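Local atomic coordinates of natterin-like protein (Lethenteron camtschaticum, PDB entry 6IUL), a protein that probably acts as a cytotoxic immune protein that recognises target cells through a jacalin-like lectin module and forms membrane pores with an aerolysin-type module. Residues I143-S148 / T284-A289; S149-M154 / L212-G217; N26-Q31 / L49-R54; I75-L80 / K93-R98. One frame throughout, in Å; residues are numbered along the deposited sequence.

In the fold
The four contacts follow the elongated chain from its jacalin-like lectin part into its aerolysin-type part. Interactions 3 and 4 come first in sequence, their centres about 19 Å apart: interaction 3 at the end of one four-stranded antiparallel sheet, where loop 26-29 meets the turn after strand 42-49, interaction 4 within the other. Interactions 1 and 2 then use consecutive pieces of strand 135-155, pairing it antiparallel with strand 260-285 and parallel with strand 212-223, with centres about 17 Å apart. Strand 135-155 also pairs with lectin strands 6-12 and 124-131, so, though broken by a bulge, it runs from one part into the other. The centres of interactions 2 and 4 are about 31 Å apart.

Interaction 1: residues I143-S148 / T284-A289; sequences INAIKS and TCVNGA. Unlike the reference sequence in segment 284-289: V286 (reference Met).
The side chain of V286 lies over the peptide of A145: its CG2 comes within 4.0 Å of A145 CB and also approaches the A145 carbonyl. CG2 stands beside the backbone N, with CG1 anti to that N (chi1 174°), which places CG2 on the side where V286 N donates to A145 O at 2.8 Å. A145 O also receives a water that accepts from N287 N, giving it two donors. Next to V286 in the chain, C285 SG meets I143 CG2 at 4.2 Å and nears the N144 carbonyl. Beyond the I146-C285 antiparallel pair, the register slips by one residue in a classic beta bulge: K147 N at 2.7 Å and S148 N at 3.0 Å share T284 O as acceptor. The contact thus pairs strand 135-155 with the end of strand 260-285 in the large mixed sheet of the aerolysin-type part; 143-148 turns a corner at K147, and a type I turn runs from C285 to G288. T284 N returns a bond to S148 O, and S148 OG packs on T284 CB at 3.6 Å; the two hydroxyls share a water. N287 OD1 closes an Asx turn with A289 N at 2.8 Å. The N144 and N287 side chains cross at about a right angle, amide planes 67° apart, and both ND2 groups donate to Y4 O. In the second subunit, E189 packs on A145 and N287, and T249 on V286.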
loop_
_atom_site.group_PDB
_atom_site.type_symbol
_atom_site.label_atom_id
_atom_site.label_comp_id
_atom_site.label_asym_id
_atom_site.label_seq_id
_atom_site.Cartn_x
_atom_site.Cartn_y
_atom_site.Cartn_z
ATOM N N ILE A 143 14.481 -23.170 -8.876
ATOM C CA ILE A 143 13.731 -22.531 -9.955
ATOM C C ILE A 143 14.705 -21.702 -10.771
ATOM O O ILE A 143 15.525 -20.948 -10.227
ATOM C CB ILE A 143 12.610 -21.581 -9.420
ATOM C CG1 ILE A 143 11.658 -22.364 -8.546
ATOM C CG2 ILE A 143 11.840 -20.966 -10.591
ATOM C CD1 ILE A 143 10.586 -21.509 -7.894
ATOM N N ASN A 144 14.609 -21.827 -12.084
ATOM C CA ASN A 144 15.463 -21.022 -12.959
ATOM C C ASN A 144 15.093 -19.543 -12.818
ATOM O O ASN A 144 14.070 -19.209 -12.223
ATOM C CB ASN A 144 15.332 -21.504 -14.400
ATOM C CG ASN A 144 16.258 -22.648 -14.713
ATOM O OD1 ASN A 144 17.441 -22.543 -14.432
ATOM N ND2 ASN A 144 15.750 -23.694 -15.409
ATOM N N ALA A 145 15.938 -18.656 -13.344
ATOM C CA ALA A 145 15.754 -17.252 -13.187
ATOM C C ALA A 145 14.303 -16.854 -13.599
ATOM O O ALA A 145 13.808 -17.300 -14.643
ATOM C CB ALA A 145 16.741 -16.478 -14.003
ATOM N N ILE A 146 13.666 -16.041 -12.749
ATOM C CA ILE A 146 12.261 -15.760 -12.844
ATOM C C ILE A 146 11.997 -14.427 -13.536
ATOM O O ILE A 146 12.649 -13.416 -13.232
ATOM C CB ILE A 146 11.618 -15.733 -11.459
ATOM C CG1 ILE A 146 11.639 -17.154 -10.887
ATOM C CG2 ILE A 146 10.192 -15.198 -11.504
ATOM C CD1 ILE A 146 11.262 -17.232 -9.400
ATOM N N LYS A 147 11.032 -14.447 -14.465
ATOM C CA LYS A 147 10.556 -13.248 -15.139
ATOM C C LYS A 147 9.330 -12.702 -14.419
ATOM O O LYS A 147 9.240 -11.509 -14.196
ATOM C CB LYS A 147 10.181 -13.542 -16.576
ATOM C CG LYS A 147 9.593 -12.329 -17.292
ATOM C CD LYS A 147 9.366 -12.521 -18.783
ATOM C CE LYS A 147 8.697 -11.257 -19.327
ATOM N NZ LYS A 147 8.413 -11.300 -20.797
ATOM N N SER A 148 8.368 -13.561 -14.100
ATOM C CA SER A 148 7.142 -13.100 -13.400
ATOM C C SER A 148 6.466 -14.181 -12.579
ATOM O O SER A 148 6.636 -15.362 -12.820
ATOM C CB SER A 148 6.121 -12.550 -14.405
ATOM O OG SER A 148 5.654 -13.581 -15.319
ATOM N N THR A 284 6.694 -17.685 -14.451
ATOM C CA THR A 284 7.311 -17.750 -15.744
ATOM C C THR A 284 8.768 -17.388 -15.620
ATOM O O THR A 284 9.125 -16.327 -15.079
ATOM C CB THR A 284 6.593 -16.799 -16.723
ATOM O OG1 THR A 284 5.189 -17.145 -16.745
ATOM C CG2 THR A 284 7.183 -16.872 -18.133
ATOM N N CYS A 285 9.612 -18.277 -16.146
ATOM C CA CYS A 285 11.051 -18.078 -16.109
ATOM C C CYS A 285 11.547 -17.239 -17.281
ATOM O O CYS A 285 10.911 -17.189 -18.334
ATOM C CB CYS A 285 11.759 -19.438 -16.142
ATOM S SG CYS A 285 11.415 -20.462 -14.728
ATOM N N VAL A 286 12.696 -16.600 -17.083
ATOM C CA VAL A 286 13.412 -15.920 -18.146
ATOM C C VAL A 286 13.653 -16.811 -19.361
ATOM O O VAL A 286 13.564 -16.323 -20.479
ATOM C CB VAL A 286 14.783 -15.412 -17.620
ATOM C CG1 VAL A 286 15.641 -14.819 -18.714
ATOM C CG2 VAL A 286 14.561 -14.364 -16.567
ATOM N N ASN A 287 13.922 -18.105 -19.168
ATOM C CA ASN A 287 14.173 -18.983 -20.298
ATOM C C ASN A 287 12.894 -19.354 -21.073
ATOM O O ASN A 287 12.952 -20.063 -22.043
ATOM C CB ASN A 287 14.925 -20.265 -19.871
ATOM C CG ASN A 287 14.098 -21.179 -18.985
ATOM O OD1 ASN A 287 12.871 -21.000 -18.816
ATOM N ND2 ASN A 287 14.750 -22.188 -18.435
ATOM N N GLY A 288 11.747 -18.875 -20.633
ATOM C CA GLY A 288 10.468 -19.170 -21.304
ATOM C C GLY A 288 9.661 -20.313 -20.708
ATOM O O GLY A 288 8.472 -20.444 -20.990
ATOM N N ALA A 289 10.256 -21.143 -19.847
ATOM C CA ALA A 289 9.494 -22.233 -19.250
ATOM C C ALA A 289 8.652 -21.656 -18.148
ATOM O O ALA A 289 8.820 -20.506 -17.792
ATOM C CB ALA A 289 10.426 -23.351 -18.720
HETATM O O HOH W 1 15.139 -18.947 -16.668
HETATM O O HOH W 2 3.906 -15.681 -15.014
#

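Interaction 2: residues S149-M154 / L212-G217; sequences SVIQDM and LSVKAG
Strands 149-152 and 212-217 run parallel in the mixed sheet of the aerolysin-type part, their axes approaching to 4.6 Å with N-to-C directions 30° apart, and the backbone bonds alternate from one strand to the other. S213 N donates to S149 O, I151 N to S213 O at 2.8 Å, and K215 N to I151 O. On one face V150 sits beside S213, with V150 CG2 3.8 Å from S213 OG, and V150 CG1 reaches K215 CB. S213 OG also shares a water with S149 O. I151 and V214 share the opposite face; I151 CB packs against V214 CG2, and I151 CD1 extends to L212 CD1 at 4.3 Å. Past the corner at D153, M154 returns to the partner strand. Its CB lies 3.7 Å from A216 CB, and the bends at chi2 (64°) and chi3 bring the methyl CE back to V214 CG1 at 3.9 Å. Direct backbone pairing has given way there to a water that accepts from M154 N and donates to K215 O. Strand 260-285 flanks the other edge of strand 135-155 through backbone hydrogen bonds, V150 with R282 and Q152 with L280. Strand 228-238 continues the sheet beyond 212-223 by backbone bonds of V214 with H238 and A216 with S236, and W200 of strand 184-200 packs on both M154 and V214.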
loop_
_atom_site.group_PDB
_atom_site.type_symbol
_atom_site.label_atom_id
_atom_site.label_comp_id
_atom_site.label_asym_id
_atom_site.label_seq_id
_atom_site.Cartn_x
_atom_site.Cartn_y
_atom_site.Cartn_z
ATOM N N SER A 149 5.659 -13.738 -11.637
ATOM C CA SER A 149 4.900 -14.614 -10.747
ATOM C C SER A 149 3.529 -14.021 -10.600
ATOM O O SER A 149 3.357 -12.977 -9.962
ATOM C CB SER A 149 5.558 -14.681 -9.374
ATOM O OG SER A 149 6.808 -15.308 -9.480
ATOM N N VAL A 150 2.551 -14.676 -11.201
ATOM C CA VAL A 150 1.248 -14.052 -11.408
ATOM C C VAL A 150 0.143 -15.007 -11.027
ATOM O O VAL A 150 0.083 -16.148 -11.492
ATOM C CB VAL A 150 1.025 -13.621 -12.866
ATOM C CG1 VAL A 150 -0.275 -12.839 -12.960
ATOM C CG2 VAL A 150 2.127 -12.708 -13.365
ATOM N N ILE A 151 -0.735 -14.529 -10.167
ATOM C CA ILE A 151 -1.896 -15.283 -9.756
ATOM C C ILE A 151 -3.022 -14.917 -10.737
ATOM O O ILE A 151 -3.298 -13.751 -10.970
ATOM C CB ILE A 151 -2.299 -14.927 -8.341
ATOM C CG1 ILE A 151 -1.235 -15.414 -7.365
ATOM C CG2 ILE A 151 -3.650 -15.546 -8.018
ATOM C CD1 ILE A 151 -1.425 -14.934 -5.951
ATOM N N GLN A 152 -3.647 -15.924 -11.312
ATOM C CA GLN A 152 -4.628 -15.734 -12.370
ATOM C C GLN A 152 -5.727 -16.785 -12.266
ATOM O O GLN A 152 -5.761 -17.549 -11.303
ATOM C CB GLN A 152 -3.948 -15.758 -13.740
ATOM C CG GLN A 152 -3.339 -17.065 -14.167
ATOM C CD GLN A 152 -2.196 -16.841 -15.179
ATOM O OE1 GLN A 152 -1.162 -16.200 -14.882
ATOM N NE2 GLN A 152 -2.370 -17.378 -16.368
ATOM N N ASP A 153 -6.625 -16.807 -13.257
ATOM C CA ASP A 153 -7.839 -17.652 -13.237
ATOM C C ASP A 153 -8.543 -17.599 -11.877
ATOM O O ASP A 153 -8.827 -18.634 -11.268
ATOM C CB ASP A 153 -7.516 -19.121 -13.587
ATOM C CG ASP A 153 -6.825 -19.271 -14.943
ATOM O OD1 ASP A 153 -7.048 -18.455 -15.873
ATOM O OD2 ASP A 153 -6.061 -20.234 -15.085
ATOM N N MET A 154 -8.792 -16.380 -11.405
ATOM C CA MET A 154 -9.391 -16.145 -10.092
ATOM C C MET A 154 -10.880 -16.516 -10.111
ATOM O O MET A 154 -11.601 -16.103 -10.985
ATOM C CB MET A 154 -9.226 -14.677 -9.668
ATOM C CG MET A 154 -9.784 -14.359 -8.283
ATOM S SD MET A 154 -8.928 -15.229 -6.961
ATOM C CE MET A 154 -7.259 -14.563 -7.092
ATOM N N LEU A 212 4.559 -11.158 -6.198
ATOM C CA LEU A 212 3.243 -11.597 -6.706
ATOM C C LEU A 212 2.435 -10.426 -7.270
ATOM O O LEU A 212 2.461 -9.334 -6.699
ATOM C CB LEU A 212 2.427 -12.211 -5.567
ATOM C CG LEU A 212 3.007 -13.447 -4.920
ATOM C CD1 LEU A 212 2.166 -13.878 -3.771
ATOM C CD2 LEU A 212 3.153 -14.594 -5.910
ATOM N N SER A 213 1.786 -10.638 -8.406
ATOM C CA SER A 213 0.668 -9.813 -8.817
ATOM C C SER A 213 -0.527 -10.720 -9.097
ATOM O O SER A 213 -0.376 -11.925 -9.332
ATOM C CB SER A 213 0.987 -8.916 -10.024
ATOM O OG SER A 213 1.420 -9.690 -11.085
ATOM N N VAL A 214 -1.714 -10.126 -9.031
ATOM C CA VAL A 214 -2.964 -10.822 -9.288
ATOM C C VAL A 214 -3.634 -10.235 -10.508
ATOM O O VAL A 214 -3.932 -9.043 -10.559
ATOM C CB VAL A 214 -3.910 -10.660 -8.103
ATOM C CG1 VAL A 214 -5.162 -11.480 -8.337
ATOM C CG2 VAL A 214 -3.230 -11.098 -6.813
ATOM N N LYS A 215 -3.839 -11.059 -11.526
ATOM C CA LYS A 215 -4.528 -10.624 -12.717
ATOM C C LYS A 215 -5.969 -11.103 -12.575
ATOM O O LYS A 215 -6.275 -12.274 -12.787
ATOM C CB LYS A 215 -3.848 -11.116 -13.992
ATOM C CG LYS A 215 -4.478 -10.568 -15.259
ATOM C CD LYS A 215 -3.743 -11.081 -16.510
ATOM C CE LYS A 215 -4.415 -12.334 -17.085
ATOM N NZ LYS A 215 -3.549 -13.142 -17.974
ATOM N N ALA A 216 -6.828 -10.182 -12.130
ATOM C CA ALA A 216 -8.207 -10.500 -11.738
ATOM C C ALA A 216 -9.052 -9.253 -11.641
ATOM O O ALA A 216 -8.535 -8.138 -11.616
ATOM C CB ALA A 216 -8.216 -11.182 -10.388
ATOM N N GLY A 217 -10.358 -9.453 -11.534
ATOM C CA GLY A 217 -11.252 -8.361 -11.230
ATOM C C GLY A 217 -11.529 -8.309 -9.749
ATOM O O GLY A 217 -11.316 -9.270 -9.041
HETATM O O HOH W 3 4.361 -10.707 -11.042
HETATM O O HOH W 4 -8.433 -13.884 -12.982
#

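Interaction 3: residues N26-Q31 / L49-R54; sequences NAATLQ and LTDGRR
N26 reaches D51 with its amide nitrogen: ND2 donates to OD2 at 2.9 Å, with an N-H...acceptor angle of 173°. The carboxylate oxygen lies almost in the N26 amide plane, whereas the donor meets it on the anti side, somewhat out of the carboxylate plane. The side chains cross at about a right angle, and the amide and carboxylate planes are 57° apart. In D51, CG stands between the backbone N and the carbonyl carbon (chi1 64°), which lets the carboxylate serve both segments: OD2 faces N26, while OD1 accepts from R53 N at 3.1 Å in an Asx turn. The methyl of A28 packs against this carboxylate, CB to D51 CG 3.5 Å. T50 OG1 is likewise tucked between its own backbone N and carbonyl carbon and accepts from T29 N at 3.1 Å; it is also bonded to N204 O. T50 N in turn donates to T29 O at 2.8 Å, so T50 holds the backbone N and O of T29 while its CG2 rests 3.5 Å from T29 OG1. Q31, extended beyond CG, passes obliquely across T50, its CB near T50 CG2 and its NE2 held by E68. These bonds fasten the loop entering strand 30-37 onto the type I turn that joins strands 42-49 and 54-58 of the lectin part. A water donates to N26 OD1 and D51 OD2 and accepts from R53 NH2 in the plane of the guanidinium. With an amide, a water and a backbone N-H gathered round it, the D51 carboxylate would probably be stabilised in its charged form.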
loop_
_atom_site.group_PDB
_atom_site.type_symbol
_atom_site.label_atom_id
_atom_site.label_comp_id
_atom_site.label_asym_id
_atom_site.label_seq_id
_atom_site.Cartn_x
_atom_site.Cartn_y
_atom_site.Cartn_z
ATOM N N ASN A 26 3.256 -27.308 -5.337
ATOM C CA ASN A 26 2.549 -26.208 -4.681
ATOM C C ASN A 26 3.453 -25.016 -4.433
ATOM O O ASN A 26 3.155 -24.159 -3.606
ATOM C CB ASN A 26 1.900 -26.682 -3.371
ATOM C CG ASN A 26 2.905 -27.272 -2.399
ATOM O OD1 ASN A 26 4.058 -27.526 -2.764
ATOM N ND2 ASN A 26 2.487 -27.470 -1.151
ATOM N N ALA A 27 4.580 -24.977 -5.146
ATOM C CA ALA A 27 5.580 -23.896 -5.023
ATOM C C ALA A 27 6.074 -23.645 -3.600
ATOM O O ALA A 27 6.391 -22.515 -3.213
ATOM C CB ALA A 27 5.026 -22.607 -5.623
ATOM N N ALA A 28 6.114 -24.700 -2.800
ATOM C CA ALA A 28 6.704 -24.611 -1.476
ATOM C C ALA A 28 8.225 -24.643 -1.639
ATOM O O ALA A 28 8.732 -25.368 -2.479
ATOM C CB ALA A 28 6.237 -25.756 -0.593
ATOM N N THR A 29 8.928 -23.858 -0.835
ATOM C CA THR A 29 10.329 -23.666 -1.005
ATOM C C THR A 29 11.128 -24.015 0.253
ATOM O O THR A 29 10.605 -24.249 1.315
ATOM C CB THR A 29 10.621 -22.200 -1.396
ATOM O OG1 THR A 29 10.132 -21.306 -0.406
ATOM C CG2 THR A 29 9.972 -21.862 -2.725
ATOM N N LEU A 30 12.433 -24.057 0.102
ATOM C CA LEU A 30 13.326 -24.438 1.173
ATOM C C LEU A 30 13.286 -23.403 2.280
ATOM O O LEU A 30 13.551 -22.247 2.024
ATOM C CB LEU A 30 14.757 -24.569 0.634
ATOM C CG LEU A 30 15.828 -24.880 1.679
ATOM C CD1 LEU A 30 15.604 -26.272 2.278
ATOM C CD2 LEU A 30 17.232 -24.753 1.075
ATOM N N GLN A 31 12.978 -23.841 3.501
ATOM C CA GLN A 31 12.937 -22.973 4.663
ATOM C C GLN A 31 14.113 -23.221 5.597
ATOM O O GLN A 31 14.689 -22.274 6.153
ATOM C CB GLN A 31 11.629 -23.141 5.450
ATOM C CG GLN A 31 11.610 -22.201 6.649
ATOM C CD GLN A 31 10.269 -21.944 7.285
ATOM O OE1 GLN A 31 9.220 -22.400 6.821
ATOM N NE2 GLN A 31 10.322 -21.263 8.431
ATOM N N LEU A 49 10.375 -27.610 4.157
ATOM C CA LEU A 49 9.808 -26.697 3.175
ATOM C C LEU A 49 8.827 -25.741 3.827
ATOM O O LEU A 49 8.378 -25.971 4.933
ATOM C CB LEU A 49 9.145 -27.452 2.056
ATOM C CG LEU A 49 10.025 -28.466 1.343
ATOM C CD1 LEU A 49 9.267 -29.162 0.218
ATOM C CD2 LEU A 49 11.287 -27.804 0.814
ATOM N N THR A 50 8.511 -24.645 3.145
ATOM C CA THR A 50 7.679 -23.591 3.717
ATOM C C THR A 50 6.207 -24.015 3.908
ATOM O O THR A 50 5.487 -23.291 4.576
ATOM C CB THR A 50 7.685 -22.335 2.859
ATOM O OG1 THR A 50 7.358 -22.694 1.511
ATOM C CG2 THR A 50 9.034 -21.640 2.918
ATOM N N ASP A 51 5.792 -25.163 3.375
ATOM C CA ASP A 51 4.463 -25.735 3.672
ATOM C C ASP A 51 4.483 -26.747 4.837
ATOM O O ASP A 51 3.551 -27.486 5.017
ATOM C CB ASP A 51 3.867 -26.441 2.431
ATOM C CG ASP A 51 4.693 -27.652 1.976
ATOM O OD1 ASP A 51 5.757 -27.926 2.580
ATOM O OD2 ASP A 51 4.313 -28.347 0.980
ATOM N N GLY A 52 5.552 -26.792 5.605
ATOM C CA GLY A 52 5.619 -27.656 6.791
ATOM C C GLY A 52 6.078 -29.080 6.496
ATOM O O GLY A 52 6.287 -29.855 7.393
ATOM N N ARG A 53 6.279 -29.439 5.240
ATOM C CA ARG A 53 6.805 -30.758 4.958
ATOM C C ARG A 53 8.250 -30.841 5.469
ATOM O O ARG A 53 8.980 -29.849 5.496
ATOM C CB ARG A 53 6.757 -31.074 3.466
ATOM C CG ARG A 53 5.347 -31.252 2.877
ATOM C CD ARG A 53 5.432 -31.336 1.360
ATOM N NE ARG A 53 6.134 -32.533 0.903
ATOM C CZ ARG A 53 6.679 -32.686 -0.302
ATOM N NH1 ARG A 53 7.322 -33.819 -0.616
ATOM N NH2 ARG A 53 6.646 -31.704 -1.198
ATOM N N ARG A 54 8.667 -32.040 5.816
ATOM C CA ARG A 54 9.955 -32.270 6.443
ATOM C C ARG A 54 10.407 -33.692 6.155
ATOM O O ARG A 54 9.633 -34.632 6.284
ATOM C CB ARG A 54 9.781 -32.042 7.940
ATOM C CG ARG A 54 10.867 -32.594 8.792
ATOM C CD ARG A 54 10.690 -32.158 10.215
ATOM N NE ARG A 54 9.568 -32.813 10.854
ATOM C CZ ARG A 54 9.670 -33.743 11.776
ATOM N NH1 ARG A 54 10.845 -34.197 12.154
ATOM N NH2 ARG A 54 8.570 -34.250 12.304
HETATM O O HOH W 5 5.090 -29.580 -1.272
HETATM O O HOH W 6 6.492 -21.794 6.191
#

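Interaction 4: residues I75-L80 / K93-R98; sequences IKSLSL and KFITSR
A beta hairpin of the jacalin-like lectin part, strands 75-82 and 89-96, forms the centre of a four-stranded antiparallel sheet, and this contact is its end away from the connecting loop. The axes of strands 77-80 and 93-96 approach to 4.7 Å, with N-to-C directions 176° apart. S79 and K93 form a hydrogen-bonded pair, with S79 N to K93 O at 2.8 Å and K93 N to S79 O at 3.0 Å; I95 N then donates to S77 O. A classic beta bulge follows, for I95 O accepts from both K76 N and S77 N, and the chain of 75-80 turns a corner at K76. On the buried face, F94 has CG between its backbone N and carbonyl carbon (chi1 60°), which carries the ring away from strand 77-80. I75 CD1 lies over one ring face and L78 CD1 at the ring edge, near its plane. L78 CD1 also meets F94 CB at 3.9 Å, and I75 CG2 lies 4.1 Å from the same F94 CB. The rings of F67, F69 and F102 join the cluster, F67 edge-to-face with F94, while F140 and F142 of strand 135-155 pack on L78. The other face carries S77, S79, K93 and I95; K93 makes a cation-pi contact with F103, and S79 OG bonds to E114. S77 OG touches I95 CB at 3.6 Å. K76 runs across I95 obliquely, and the bend at its chi3 (74°) brings CE to 3.7 Å from I95 CG2 and 3.5 Å from T96 O.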
loop_
_atom_site.group_PDB
_atom_site.type_symbol
_atom_site.label_atom_id
_atom_site.label_comp_id
_atom_site.label_asym_id
_atom_site.label_seq_id
_atom_site.Cartn_x
_atom_site.Cartn_y
_atom_site.Cartn_z
ATOM N N ILE A 75 19.322 -17.820 -2.153
ATOM C CA ILE A 75 20.712 -18.273 -2.290
ATOM C C ILE A 75 21.402 -17.583 -3.437
ATOM O O ILE A 75 20.897 -17.559 -4.554
ATOM C CB ILE A 75 20.777 -19.800 -2.452
ATOM C CG1 ILE A 75 20.317 -20.480 -1.173
ATOM C CG2 ILE A 75 22.191 -20.228 -2.756
ATOM C CD1 ILE A 75 20.201 -21.995 -1.274
ATOM N N LYS A 76 22.548 -16.967 -3.146
ATOM C CA LYS A 76 23.331 -16.258 -4.134
ATOM C C LYS A 76 24.363 -17.162 -4.818
ATOM O O LYS A 76 24.705 -17.010 -6.005
ATOM C CB LYS A 76 23.996 -15.055 -3.439
ATOM C CG LYS A 76 25.155 -14.427 -4.163
ATOM C CD LYS A 76 25.576 -13.153 -3.420
ATOM C CE LYS A 76 26.302 -13.490 -2.139
ATOM N NZ LYS A 76 26.970 -12.299 -1.595
ATOM N N SER A 77 24.901 -18.094 -4.063
ATOM C CA SER A 77 25.895 -19.036 -4.610
ATOM C C SER A 77 25.861 -20.323 -3.803
ATOM O O SER A 77 25.525 -20.326 -2.644
ATOM C CB SER A 77 27.303 -18.426 -4.591
ATOM O OG SER A 77 27.744 -18.207 -3.267
ATOM N N LEU A 78 26.200 -21.409 -4.455
ATOM C CA LEU A 78 26.256 -22.722 -3.860
ATOM C C LEU A 78 27.422 -23.496 -4.456
ATOM O O LEU A 78 27.617 -23.476 -5.650
ATOM C CB LEU A 78 24.971 -23.465 -4.172
ATOM C CG LEU A 78 24.965 -24.976 -3.807
ATOM C CD1 LEU A 78 24.733 -25.134 -2.337
ATOM C CD2 LEU A 78 23.875 -25.717 -4.554
ATOM N N SER A 79 28.167 -24.188 -3.620
ATOM C CA SER A 79 29.192 -25.114 -4.058
ATOM C C SER A 79 29.013 -26.450 -3.398
ATOM O O SER A 79 28.650 -26.536 -2.238
ATOM C CB SER A 79 30.566 -24.579 -3.678
ATOM O OG SER A 79 30.874 -23.477 -4.506
ATOM N N LEU A 80 29.260 -27.495 -4.157
ATOM C CA LEU A 80 29.283 -28.828 -3.654
ATOM C C LEU A 80 30.650 -29.458 -3.949
ATOM O O LEU A 80 31.303 -29.129 -4.955
ATOM C CB LEU A 80 28.190 -29.638 -4.312
ATOM C CG LEU A 80 26.763 -29.115 -4.101
ATOM C CD1 LEU A 80 25.804 -29.924 -4.949
ATOM C CD2 LEU A 80 26.356 -29.191 -2.645
ATOM N N LYS A 93 28.441 -25.850 0.643
ATOM C CA LYS A 93 28.552 -24.485 1.049
ATOM C C LYS A 93 27.586 -23.588 0.266
ATOM O O LYS A 93 27.540 -23.648 -0.949
ATOM C CB LYS A 93 29.975 -24.008 0.804
ATOM C CG LYS A 93 30.186 -22.553 1.190
ATOM C CD LYS A 93 31.653 -22.179 1.098
ATOM C CE LYS A 93 31.849 -20.716 1.449
ATOM N NZ LYS A 93 33.288 -20.358 1.280
ATOM N N PHE A 94 26.869 -22.707 0.972
ATOM C CA PHE A 94 26.169 -21.645 0.267
ATOM C C PHE A 94 26.269 -20.328 0.965
ATOM O O PHE A 94 26.539 -20.274 2.137
ATOM C CB PHE A 94 24.699 -22.013 -0.033
ATOM C CG PHE A 94 23.860 -22.292 1.201
ATOM C CD1 PHE A 94 23.336 -21.239 1.929
ATOM C CD2 PHE A 94 23.486 -23.576 1.534
ATOM C CE1 PHE A 94 22.478 -21.458 3.021
ATOM C CE2 PHE A 94 22.654 -23.821 2.636
ATOM C CZ PHE A 94 22.146 -22.754 3.399
ATOM N N ILE A 95 26.055 -19.272 0.187
ATOM C CA ILE A 95 26.005 -17.928 0.691
ATOM C C ILE A 95 24.685 -17.333 0.235
ATOM O O ILE A 95 24.301 -17.482 -0.938
ATOM C CB ILE A 95 27.188 -17.086 0.149
ATOM C CG1 ILE A 95 28.519 -17.687 0.613
ATOM C CG2 ILE A 95 27.097 -15.653 0.724
ATOM C CD1 ILE A 95 29.727 -17.142 -0.100
ATOM N N THR A 96 23.994 -16.665 1.138
ATOM C CA THR A 96 22.683 -16.114 0.816
ATOM C C THR A 96 22.736 -14.697 0.302
ATOM O O THR A 96 23.804 -14.048 0.291
ATOM C CB THR A 96 21.738 -16.132 2.004
ATOM O OG1 THR A 96 22.120 -15.105 2.923
ATOM C CG2 THR A 96 21.807 -17.517 2.692
ATOM N N SER A 97 21.560 -14.222 -0.125
ATOM C CA SER A 97 21.389 -12.862 -0.619
ATOM C C SER A 97 21.654 -11.830 0.460
ATOM O O SER A 97 21.891 -10.675 0.128
ATOM C CB SER A 97 19.956 -12.678 -1.179
ATOM O OG SER A 97 19.014 -12.999 -0.198
ATOM N N ARG A 98 21.608 -12.238 1.740
ATOM C CA ARG A 98 21.952 -11.353 2.853
ATOM C C ARG A 98 23.342 -11.648 3.374
ATOM O O ARG A 98 23.641 -11.389 4.509
ATOM C CB ARG A 98 20.967 -11.516 3.982
ATOM C CG ARG A 98 19.527 -11.561 3.538
ATOM C CD ARG A 98 18.736 -10.479 4.177
ATOM N NE ARG A 98 17.446 -10.364 3.483
ATOM C CZ ARG A 98 16.267 -10.728 3.961
ATOM N NH1 ARG A 98 16.136 -11.237 5.171
ATOM N NH2 ARG A 98 15.207 -10.521 3.230
#